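PDB 4DG8: PA1221 from Pseudomonas aeruginosa, which belongs to the ANL superfamily of AMP-binding enzymes, carries a phosphopantetheine attachment region toward its C terminus, and holds adenosine monophosphate in this crystal. Local coordinates for residues Y104-L109 / S211-D216; R121-R126 / I169-G174; G310-T315 / G426-L431. All blocks are in the same frame, centred on the assembly; numbering follows the deposited sequence.

Contact 1: Y104-L109 / S211-D216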
loop_
_atom_site.group_PDB
_atom_site.type_symbol
_atom_site.label_atom_id
_atom_site.label_comp_id
_atom_site.label_asym_id
_atom_site.label_seq_id
_atom_site.Cartn_x
_atom_site.Cartn_y
_atom_site.Cartn_z
ATOM N N TYR A 104 6.320 8.832 -9.042
ATOM C CA TYR A 104 4.917 9.191 -8.949
ATOM C C TYR A 104 4.412 9.258 -7.523
ATOM O O TYR A 104 4.944 8.617 -6.611
ATOM C CB TYR A 104 4.006 8.291 -9.816
ATOM C CG TYR A 104 4.000 6.802 -9.518
ATOM C CD1 TYR A 104 3.258 6.281 -8.452
ATOM C CD2 TYR A 104 4.681 5.898 -10.353
ATOM C CE1 TYR A 104 3.217 4.888 -8.196
ATOM C CE2 TYR A 104 4.642 4.501 -10.109
ATOM C CZ TYR A 104 3.910 4.006 -9.032
ATOM O OH TYR A 104 3.875 2.642 -8.767
ATOM N N LEU A 105 3.408 10.101 -7.349
ATOM C CA LEU A 105 2.742 10.286 -6.064
ATOM C C LEU A 105 1.240 10.360 -6.283
ATOM O O LEU A 105 0.778 11.141 -7.132
ATOM C CB LEU A 105 3.210 11.610 -5.467
ATOM C CG LEU A 105 2.427 12.160 -4.291
ATOM C CD1 LEU A 105 2.559 11.235 -3.075
ATOM C CD2 LEU A 105 2.922 13.574 -3.982
ATOM N N TYR A 106 0.464 9.585 -5.526
ATOM C CA TYR A 106 -0.981 9.753 -5.606
ATOM C C TYR A 106 -1.462 11.043 -4.930
ATOM O O TYR A 106 -1.085 11.355 -3.804
ATOM C CB TYR A 106 -1.786 8.553 -5.066
ATOM C CG TYR A 106 -3.227 8.658 -5.541
ATOM C CD1 TYR A 106 -3.512 8.670 -6.913
ATOM C CD2 TYR A 106 -4.282 8.800 -4.650
ATOM C CE1 TYR A 106 -4.805 8.798 -7.390
ATOM C CE2 TYR A 106 -5.600 8.927 -5.116
ATOM C CZ TYR A 106 -5.845 8.933 -6.491
ATOM O OH TYR A 106 -7.119 9.055 -6.990
ATOM N N ILE A 107 -2.317 11.782 -5.621
ATOM C CA ILE A 107 -2.929 12.966 -5.029
ATOM C C ILE A 107 -4.435 12.863 -5.183
ATOM O O ILE A 107 -4.943 12.761 -6.301
ATOM C CB ILE A 107 -2.430 14.273 -5.690
ATOM C CG1 ILE A 107 -0.928 14.470 -5.455
ATOM C CG2 ILE A 107 -3.205 15.479 -5.144
ATOM C CD1 ILE A 107 -0.564 14.753 -4.003
ATOM N N ASP A 108 -5.153 12.866 -4.064
ATOM C CA ASP A 108 -6.601 12.805 -4.125
ATOM C C ASP A 108 -7.140 14.231 -4.068
ATOM O O ASP A 108 -7.187 14.848 -3.003
ATOM C CB ASP A 108 -7.123 11.967 -2.951
ATOM C CG ASP A 108 -8.623 11.813 -2.965
ATOM O OD1 ASP A 108 -9.297 12.544 -3.721
ATOM O OD2 ASP A 108 -9.135 10.965 -2.204
ATOM N N LEU A 109 -7.614 14.718 -5.214
ATOM C CA LEU A 109 -8.046 16.103 -5.354
ATOM C C LEU A 109 -9.349 16.391 -4.597
ATOM O O LEU A 109 -9.753 17.542 -4.459
ATOM C CB LEU A 109 -8.132 16.502 -6.841
ATOM C CG LEU A 109 -6.759 16.721 -7.513
ATOM C CD1 LEU A 109 -6.865 16.976 -8.999
ATOM C CD2 LEU A 109 -5.994 17.865 -6.855
ATOM N N SER A 211 -6.824 -1.641 -5.300
ATOM C CA SER A 211 -6.184 -0.770 -4.310
ATOM C C SER A 211 -5.758 0.578 -4.882
ATOM O O SER A 211 -5.036 0.627 -5.860
ATOM C CB SER A 211 -4.961 -1.471 -3.705
ATOM O OG SER A 211 -5.301 -2.753 -3.221
ATOM N N PRO A 212 -6.207 1.688 -4.268
ATOM C CA PRO A 212 -5.797 2.999 -4.797
ATOM C C PRO A 212 -4.293 3.196 -4.683
ATOM O O PRO A 212 -3.651 2.528 -3.857
ATOM C CB PRO A 212 -6.549 3.991 -3.898
ATOM C CG PRO A 212 -7.761 3.225 -3.446
ATOM C CD PRO A 212 -7.262 1.812 -3.247
ATOM N N LEU A 213 -3.742 4.101 -5.489
ATOM C CA LEU A 213 -2.293 4.322 -5.521
ATOM C C LEU A 213 -1.679 4.898 -4.233
ATOM O O LEU A 213 -0.463 5.037 -4.134
ATOM C CB LEU A 213 -1.909 5.208 -6.698
ATOM C CG LEU A 213 -2.047 4.628 -8.097
ATOM C CD1 LEU A 213 -2.018 5.784 -9.121
ATOM C CD2 LEU A 213 -0.949 3.573 -8.357
ATOM N N SER A 214 -2.509 5.268 -3.266
ATOM C CA SER A 214 -1.983 5.739 -1.987
ATOM C C SER A 214 -1.529 4.545 -1.140
ATOM O O SER A 214 -0.859 4.711 -0.117
ATOM C CB SER A 214 -3.038 6.566 -1.258
ATOM O OG SER A 214 -4.270 5.872 -1.253
ATOM N N PHE A 215 -1.880 3.337 -1.578
ATOM C CA PHE A 215 -1.390 2.125 -0.918
ATOM C C PHE A 215 -0.393 1.355 -1.773
ATOM O O PHE A 215 -0.620 1.147 -2.977
ATOM C CB PHE A 215 -2.557 1.198 -0.590
ATOM C CG PHE A 215 -3.715 1.894 0.049
ATOM C CD1 PHE A 215 -3.761 2.073 1.427
ATOM C CD2 PHE A 215 -4.761 2.365 -0.719
ATOM C CE1 PHE A 215 -4.837 2.725 2.026
ATOM C CE2 PHE A 215 -5.839 3.015 -0.132
ATOM C CZ PHE A 215 -5.879 3.193 1.249
ATOM N N ASP A 216 0.659 0.828 -1.153
ATOM C CA ASP A 216 1.640 0.083 -1.940
ATOM C C ASP A 216 1.186 -1.341 -2.283
ATOM O O ASP A 216 1.933 -2.086 -2.915
ATOM C CB ASP A 216 3.073 0.108 -1.349
ATOM C CG ASP A 216 3.194 -0.666 -0.048
ATOM O OD1 ASP A 216 4.314 -0.718 0.504
ATOM O OD2 ASP A 216 2.178 -1.221 0.424
#
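Tyr106, at the end of strand 103-106, comes closest to the loop at Ser214, their CA atoms 5.5 Å apart, where a type I turn from Pro212 to Phe215 is closed by the bond from Phe215 N to Pro212 O at 3.0 Å. Leu213, the second residue of that turn, does most of the touching. Its CB lies 3.7 Å from Tyr106 CB, and its CD1 reaches Tyr106 CD1 at 3.9 Å, the two side chains crossing at about a right angle. Tyr106 has CG anti to its own nitrogen (chi1 -164°), which brings the CD1 side of the ring against Leu213 while CD2 comes 4.2 Å from Ser214 CB. The backbone N of Ser214 meets the same ring obliquely. Two residues back on the strand, Tyr104 adds a looser apolar touch, CE1 to Leu213 CD2 at 4.4 Å.

Two hydroxyls bond to other parts of the chain: Tyr104 OH to Trp223 and Ser214 OG to Tyr427. Leu94 of helix 88-99 packs on both Tyr104 and Leu213, so the leucine is packed between the strand, the helix and Tyr86. This is the packing of a loop over the end of a central parallel strand, here in the large domain of an AMP-binding fold of the ANL family.

Contact 2: R121-R126 / I169-G174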
loop_
_atom_site.group_PDB
_atom_site.type_symbol
_atom_site.label_atom_id
_atom_site.label_comp_id
_atom_site.label_asym_id
_atom_site.label_seq_id
_atom_site.Cartn_x
_atom_site.Cartn_y
_atom_site.Cartn_z
ATOM N N ARG A 121 4.361 20.298 -1.148
ATOM C CA ARG A 121 5.557 20.981 -0.670
ATOM C C ARG A 121 6.539 20.003 -0.015
ATOM O O ARG A 121 7.744 20.085 -0.237
ATOM C CB ARG A 121 5.194 22.085 0.313
ATOM C CG ARG A 121 6.304 23.121 0.529
ATOM C CD ARG A 121 5.883 24.179 1.553
ATOM N NE ARG A 121 5.716 23.624 2.897
ATOM C CZ ARG A 121 6.725 23.394 3.737
ATOM N NH1 ARG A 121 7.966 23.673 3.367
ATOM N NH2 ARG A 121 6.500 22.895 4.948
ATOM N N GLN A 122 6.029 19.080 0.793
ATOM C CA GLN A 122 6.904 18.172 1.530
ATOM C C GLN A 122 7.804 17.420 0.569
ATOM O O GLN A 122 8.993 17.263 0.834
ATOM C CB GLN A 122 6.119 17.185 2.410
ATOM C CG GLN A 122 5.558 17.799 3.688
ATOM C CD GLN A 122 6.663 18.308 4.621
ATOM O OE1 GLN A 122 7.630 17.599 4.899
ATOM N NE2 GLN A 122 6.529 19.545 5.087
ATOM N N VAL A 123 7.221 16.927 -0.521
ATOM C CA VAL A 123 8.006 16.195 -1.521
ATOM C C VAL A 123 8.415 16.937 -2.807
ATOM O O VAL A 123 8.909 16.323 -3.756
ATOM C CB VAL A 123 7.375 14.852 -1.858
ATOM C CG1 VAL A 123 7.317 14.024 -0.591
ATOM C CG2 VAL A 123 5.988 15.063 -2.452
ATOM N N ASP A 124 8.139 18.231 -2.860
ATOM C CA ASP A 124 8.428 19.030 -4.045
ATOM C C ASP A 124 7.747 18.459 -5.301
ATOM O O ASP A 124 8.339 18.390 -6.375
ATOM C CB ASP A 124 9.941 19.200 -4.236
ATOM C CG ASP A 124 10.280 20.330 -5.187
ATOM O OD1 ASP A 124 9.449 21.257 -5.335
ATOM O OD2 ASP A 124 11.375 20.297 -5.789
ATOM N N CYS A 125 6.479 18.075 -5.164
ATOM C CA CYS A 125 5.727 17.585 -6.309
ATOM C C CYS A 125 5.484 18.752 -7.243
ATOM O O CYS A 125 4.851 19.733 -6.863
ATOM C CB CYS A 125 4.392 17.006 -5.863
ATOM S SG CYS A 125 3.368 16.372 -7.227
ATOM N N ARG A 126 5.991 18.637 -8.467
ATOM C CA ARG A 126 6.052 19.779 -9.379
ATOM C C ARG A 126 4.769 19.987 -10.173
ATOM O O ARG A 126 4.454 21.094 -10.575
ATOM C CB ARG A 126 7.246 19.648 -10.334
ATOM C CG ARG A 126 8.580 19.307 -9.645
ATOM C CD ARG A 126 9.149 20.477 -8.843
ATOM N NE ARG A 126 9.611 21.556 -9.716
ATOM C CZ ARG A 126 10.749 21.536 -10.405
ATOM N NH1 ARG A 126 11.564 20.489 -10.321
ATOM N NH2 ARG A 126 11.077 22.572 -11.173
ATOM N N ILE A 169 6.531 7.844 -4.321
ATOM C CA ILE A 169 6.413 8.204 -2.923
ATOM C C ILE A 169 5.042 7.813 -2.363
ATOM O O ILE A 169 4.018 8.057 -2.991
ATOM C CB ILE A 169 6.646 9.713 -2.708
ATOM C CG1 ILE A 169 8.092 10.055 -3.048
ATOM C CG2 ILE A 169 6.275 10.122 -1.253
ATOM C CD1 ILE A 169 8.417 11.520 -3.023
ATOM N N ASN A 170 5.030 7.196 -1.184
ATOM C CA ASN A 170 3.786 6.957 -0.449
ATOM C C ASN A 170 3.876 7.641 0.894
ATOM O O ASN A 170 4.859 7.469 1.622
ATOM C CB ASN A 170 3.528 5.466 -0.222
ATOM C CG ASN A 170 3.019 4.758 -1.478
ATOM O OD1 ASN A 170 3.097 5.293 -2.596
ATOM N ND2 ASN A 170 2.508 3.541 -1.301
ATOM N N PHE A 171 2.856 8.408 1.251
ATOM C CA PHE A 171 2.910 9.114 2.530
ATOM C C PHE A 171 2.423 8.179 3.640
ATOM O O PHE A 171 1.468 7.412 3.447
ATOM C CB PHE A 171 2.067 10.384 2.490
ATOM C CG PHE A 171 2.813 11.596 1.987
ATOM C CD1 PHE A 171 3.687 12.278 2.814
ATOM C CD2 PHE A 171 2.636 12.052 0.688
ATOM C CE1 PHE A 171 4.377 13.401 2.354
ATOM C CE2 PHE A 171 3.318 13.180 0.225
ATOM C CZ PHE A 171 4.189 13.846 1.054
ATOM N N SER A 172 3.101 8.227 4.787
ATOM C CA SER A 172 2.688 7.451 5.945
ATOM C C SER A 172 2.302 8.343 7.131
ATOM O O SER A 172 3.044 9.255 7.518
ATOM C CB SER A 172 3.772 6.453 6.359
ATOM O OG SER A 172 3.364 5.730 7.509
ATOM N N SER A 173 1.111 8.105 7.666
ATOM C CA SER A 173 0.640 8.783 8.889
ATOM C C SER A 173 0.842 7.933 10.158
ATOM O O SER A 173 0.306 8.239 11.245
ATOM C CB SER A 173 -0.808 9.258 8.732
ATOM O OG SER A 173 -0.886 10.255 7.726
ATOM N N GLY A 174 1.562 6.828 9.989
ATOM C CA GLY A 174 1.746 5.852 11.052
ATOM C C GLY A 174 2.613 6.288 12.216
ATOM O O GLY A 174 2.612 5.635 13.269
#
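Val123 turns CG1 anti to its carbonyl carbon (chi1 -61°), and Phe171 sends its ring out with CG likewise anti to the carbonyl carbon (chi1 -88°); the two side chains approach from opposite directions and meet with Val123 CG1 3.5 Å from Phe171 CZ. The methyl reaches the far end of the ring obliquely. Both methyls of Val123 lie on one side of the ring plane at its CZ end, CG2 a little farther from Phe171 CZ at 4.1 Å.

Ile169, two residues earlier on the strand, points to the same side as Phe171. Its extended arm meets Val123 tip to tip, CD1 lying 3.7 Å from Val123 CG1 and equally near CB. One valine is thus shared between an aliphatic end and an aromatic one. Gln122 joins through its first carbon: CB stands at the edge of the Phe171 ring, near its plane and 4.1 Å from CZ. The chain then bends and carries the amide away from the strand, where its oxygen bonds to Asn376 and its nitrogen to Glu118.

Ala181 of strand 180-185 touches Val123, Ile169 and Phe171, and Leu105 of strand 103-106 touches Val123 and Phe171, which fills in the apolar layer around the contact. Just past Val123 the chain breaks from the helix at Asp124, whose positive phi belongs to a Schellman motif, and then heads toward strand 125-130, weakly bonded at its start. The result is the helix-on-sheet packing of an alpha/beta domain, with the C-terminal turn of helix 113-123 seated on strand 166-172 of the mixed sheet.

Contact 3: G310-T315 / G426-L431. With AMP (adenosine monophosphate), chain B.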
loop_
_atom_site.group_PDB
_atom_site.type_symbol
_atom_site.label_atom_id
_atom_site.label_comp_id
_atom_site.label_asym_id
_atom_site.label_seq_id
_atom_site.Cartn_x
_atom_site.Cartn_y
_atom_site.Cartn_z
ATOM N N GLY A 310 4.215 -6.873 5.411
ATOM C CA GLY A 310 5.364 -5.990 5.336
ATOM C C GLY A 310 4.988 -4.536 5.501
ATOM O O GLY A 310 3.835 -4.160 5.253
ATOM N N PRO A 311 5.959 -3.696 5.897
ATOM C CA PRO A 311 5.617 -2.272 5.915
ATOM C C PRO A 311 6.002 -1.577 4.610
ATOM O O PRO A 311 6.731 -2.133 3.789
ATOM C CB PRO A 311 6.447 -1.740 7.089
ATOM C CG PRO A 311 7.693 -2.622 7.074
ATOM C CD PRO A 311 7.261 -3.974 6.532
ATOM N N THR A 312 5.587 -0.327 4.467
ATOM C CA THR A 312 5.807 0.426 3.231
ATOM C C THR A 312 7.297 0.744 3.011
ATOM O O THR A 312 7.777 0.775 1.873
ATOM C CB THR A 312 4.943 1.718 3.239
ATOM O OG1 THR A 312 3.555 1.363 3.366
ATOM C CG2 THR A 312 5.158 2.563 1.972
ATOM N N GLU A 313 8.021 0.969 4.109
ATOM C CA GLU A 313 9.464 1.217 4.091
ATOM C C GLU A 313 10.281 0.076 3.457
ATOM O O GLU A 313 11.468 0.246 3.121
ATOM C CB GLU A 313 9.971 1.449 5.529
ATOM C CG GLU A 313 9.510 2.750 6.190
ATOM C CD GLU A 313 8.087 2.674 6.770
ATOM O OE1 GLU A 313 7.343 1.692 6.491
ATOM O OE2 GLU A 313 7.726 3.610 7.522
ATOM N N ASN A 314 9.696 -1.116 3.436
ATOM C CA ASN A 314 10.257 -2.279 2.734
ATOM C C ASN A 314 9.532 -2.651 1.435
ATOM O O ASN A 314 9.545 -3.811 1.019
ATOM C CB ASN A 314 10.603 -3.455 3.656
ATOM C CG ASN A 314 11.577 -4.466 3.008
ATOM O OD1 ASN A 314 12.464 -4.106 2.223
ATOM N ND2 ASN A 314 11.399 -5.744 3.340
ATOM N N THR A 315 8.759 -1.706 0.911
ATOM C CA THR A 315 8.129 -1.864 -0.402
ATOM C C THR A 315 7.131 -3.027 -0.495
ATOM O O THR A 315 7.477 -4.094 -1.015
ATOM C CB THR A 315 9.175 -1.948 -1.557
ATOM O OG1 THR A 315 10.178 -0.936 -1.375
ATOM C CG2 THR A 315 8.485 -1.757 -2.948
ATOM N N GLY A 426 -6.632 0.570 5.494
ATOM C CA GLY A 426 -5.455 0.522 4.643
ATOM C C GLY A 426 -4.307 1.411 5.076
ATOM O O GLY A 426 -3.182 1.223 4.625
ATOM N N TYR A 427 -4.585 2.380 5.948
ATOM C CA TYR A 427 -3.564 3.313 6.417
ATOM C C TYR A 427 -3.067 3.006 7.830
ATOM O O TYR A 427 -3.857 2.701 8.726
ATOM C CB TYR A 427 -4.119 4.741 6.427
ATOM C CG TYR A 427 -4.535 5.282 5.084
ATOM C CD1 TYR A 427 -3.585 5.585 4.115
ATOM C CD2 TYR A 427 -5.877 5.523 4.791
ATOM C CE1 TYR A 427 -3.961 6.102 2.887
ATOM C CE2 TYR A 427 -6.268 6.038 3.563
ATOM C CZ TYR A 427 -5.301 6.330 2.618
ATOM O OH TYR A 427 -5.660 6.838 1.392
ATOM N N ARG A 428 -1.756 3.101 8.039
ATOM C CA ARG A 428 -1.243 3.172 9.401
ATOM C C ARG A 428 -1.588 4.537 10.025
ATOM O O ARG A 428 -1.561 5.587 9.368
ATOM C CB ARG A 428 0.269 2.953 9.432
ATOM C CG ARG A 428 0.704 1.545 9.103
ATOM C CD ARG A 428 2.232 1.473 8.967
ATOM N NE ARG A 428 2.728 2.272 7.847
ATOM C CZ ARG A 428 3.991 2.256 7.422
ATOM N NH1 ARG A 428 4.891 1.486 8.028
ATOM N NH2 ARG A 428 4.358 3.015 6.390
ATOM N N LEU A 429 -1.918 4.524 11.304
ATOM C CA LEU A 429 -2.245 5.758 11.980
ATOM C C LEU A 429 -1.673 5.741 13.375
ATOM O O LEU A 429 -1.859 4.756 14.128
ATOM C CB LEU A 429 -3.762 5.936 12.046
ATOM C CG LEU A 429 -4.221 7.256 12.655
ATOM C CD1 LEU A 429 -3.611 8.413 11.868
ATOM C CD2 LEU A 429 -5.731 7.326 12.672
ATOM N N ASP A 430 -1.036 6.851 13.742
ATOM C CA ASP A 430 -0.553 7.001 15.100
ATOM C C ASP A 430 -1.767 7.565 15.805
ATOM O O ASP A 430 -2.055 8.765 15.766
ATOM C CB ASP A 430 0.587 8.018 15.122
ATOM C CG ASP A 430 1.249 8.130 16.479
ATOM O OD1 ASP A 430 0.595 7.812 17.505
ATOM O OD2 ASP A 430 2.429 8.562 16.514
ATOM N N LEU A 431 -2.455 6.668 16.496
ATOM C CA LEU A 431 -3.751 6.977 17.071
ATOM C C LEU A 431 -3.593 7.923 18.262
ATOM O O LEU A 431 -4.332 8.907 18.379
ATOM C CB LEU A 431 -4.486 5.685 17.443
ATOM C CG LEU A 431 -5.921 5.819 17.954
ATOM C CD1 LEU A 431 -6.793 6.468 16.899
ATOM C CD2 LEU A 431 -6.462 4.455 18.326
HETATM P P AMP B . 1.532 -0.584 5.513
HETATM O O1P AMP B . 0.480 0.496 5.372
HETATM O O2P AMP B . 1.608 -1.668 4.446
HETATM O O3P AMP B . 2.866 0.127 5.643
HETATM O "O5'" AMP B . 1.407 -1.264 6.943
HETATM C "C5'" AMP B . 2.422 -2.126 7.421
HETATM C "C4'" AMP B . 2.073 -2.703 8.765
HETATM O "O4'" AMP B . 0.804 -3.405 8.691
HETATM C "C3'" AMP B . 3.041 -3.739 9.306
HETATM O "O3'" AMP B . 4.192 -3.156 9.906
HETATM C "C2'" AMP B . 2.173 -4.531 10.274
HETATM O "O2'" AMP B . 2.016 -3.819 11.496
HETATM C "C1'" AMP B . 0.829 -4.538 9.540
HETATM N N9 AMP B . 0.657 -5.752 8.709
HETATM C C8 AMP B . 0.821 -5.794 7.365
HETATM N N7 AMP B . 0.599 -7.037 6.872
HETATM C C5 AMP B . 0.293 -7.836 7.906
HETATM C C6 AMP B . -0.052 -9.274 8.080
HETATM N N6 AMP B . -0.106 -10.111 7.029
HETATM N N1 AMP B . -0.317 -9.719 9.333
HETATM C C2 AMP B . -0.267 -8.877 10.386
HETATM N N3 AMP B . 0.037 -7.565 10.298
HETATM C C4 AMP B . 0.322 -6.984 9.112
#
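Arg428 and Glu313 approach from opposite directions in the AMP pocket of this ANL-type fold, forming a salt bridge beside the phosphate. The carboxylate and guanidinium planes stand 78° apart, and the arginine meets the glutamate end-on, with NH1 and NH2 both directed at the single oxygen OE1. The NH1 bond to Glu313 OE1 is the shorter and straighter, 2.9 Å with an N-H...O angle of 159°, and uses the syn lone pair. NH2 reaches the same Glu313 OE1 at 3.3 Å and a more bent 137°, coming from the syn side but out of the carboxylate plane. Seen from the arginine, OE1 lies almost in the guanidinium plane, at its edge.

That leaves the flat surface of Arg428 for the ligand. AMP O3P sits over the centre of one face, 3.0 Å from Arg428 CZ, a placement that suits electrostatic attraction. A bend at chi3 turns the guanidinium so that this face lies against O3P while the edge meets Glu313, and CG and CD run past AMP O5'.

Thr312 and Pro311 fill in beside the arginine: Thr312 CB packs 3.5 Å from Arg428 NH2, and Pro311 CB lies near NH1, both meeting the guanidinium obliquely. Glu313 has a second tie through OE2, which bonds to Tyr374 OH and steadies the carboxylate. Gly310 and Gly426 also line the pocket, and Lys423, Asp402, Asn307 and Gly308 also hydrogen-bond AMP. Thr312 grips the phosphate oxygen twice, weakly through its backbone N and firmly through its hydroxyl, OG1 donating to AMP O3P at 2.7 Å.

Following the chain from the N terminus, residues 104-109 open contact 1 at the end of strand 103-106. Helix 113-123 comes next and opens contact 2, which closes on strand 166-172, before contact 1 itself closes in the loop at 211-216; contact 2 therefore lies wholly within the span of contact 1. Contact 3 follows in series, joining the loop at 310-315 to strand 427-430. Contacts 1 and 2 share one mixed sheet, with strands 103-106 and 166-172 neighbours in it. Contact 3 ties that region to the AMP site: Asp216 packs against Thr312, Phe215 against Tyr427, and the backbone of Ser173 pairs with Asp430.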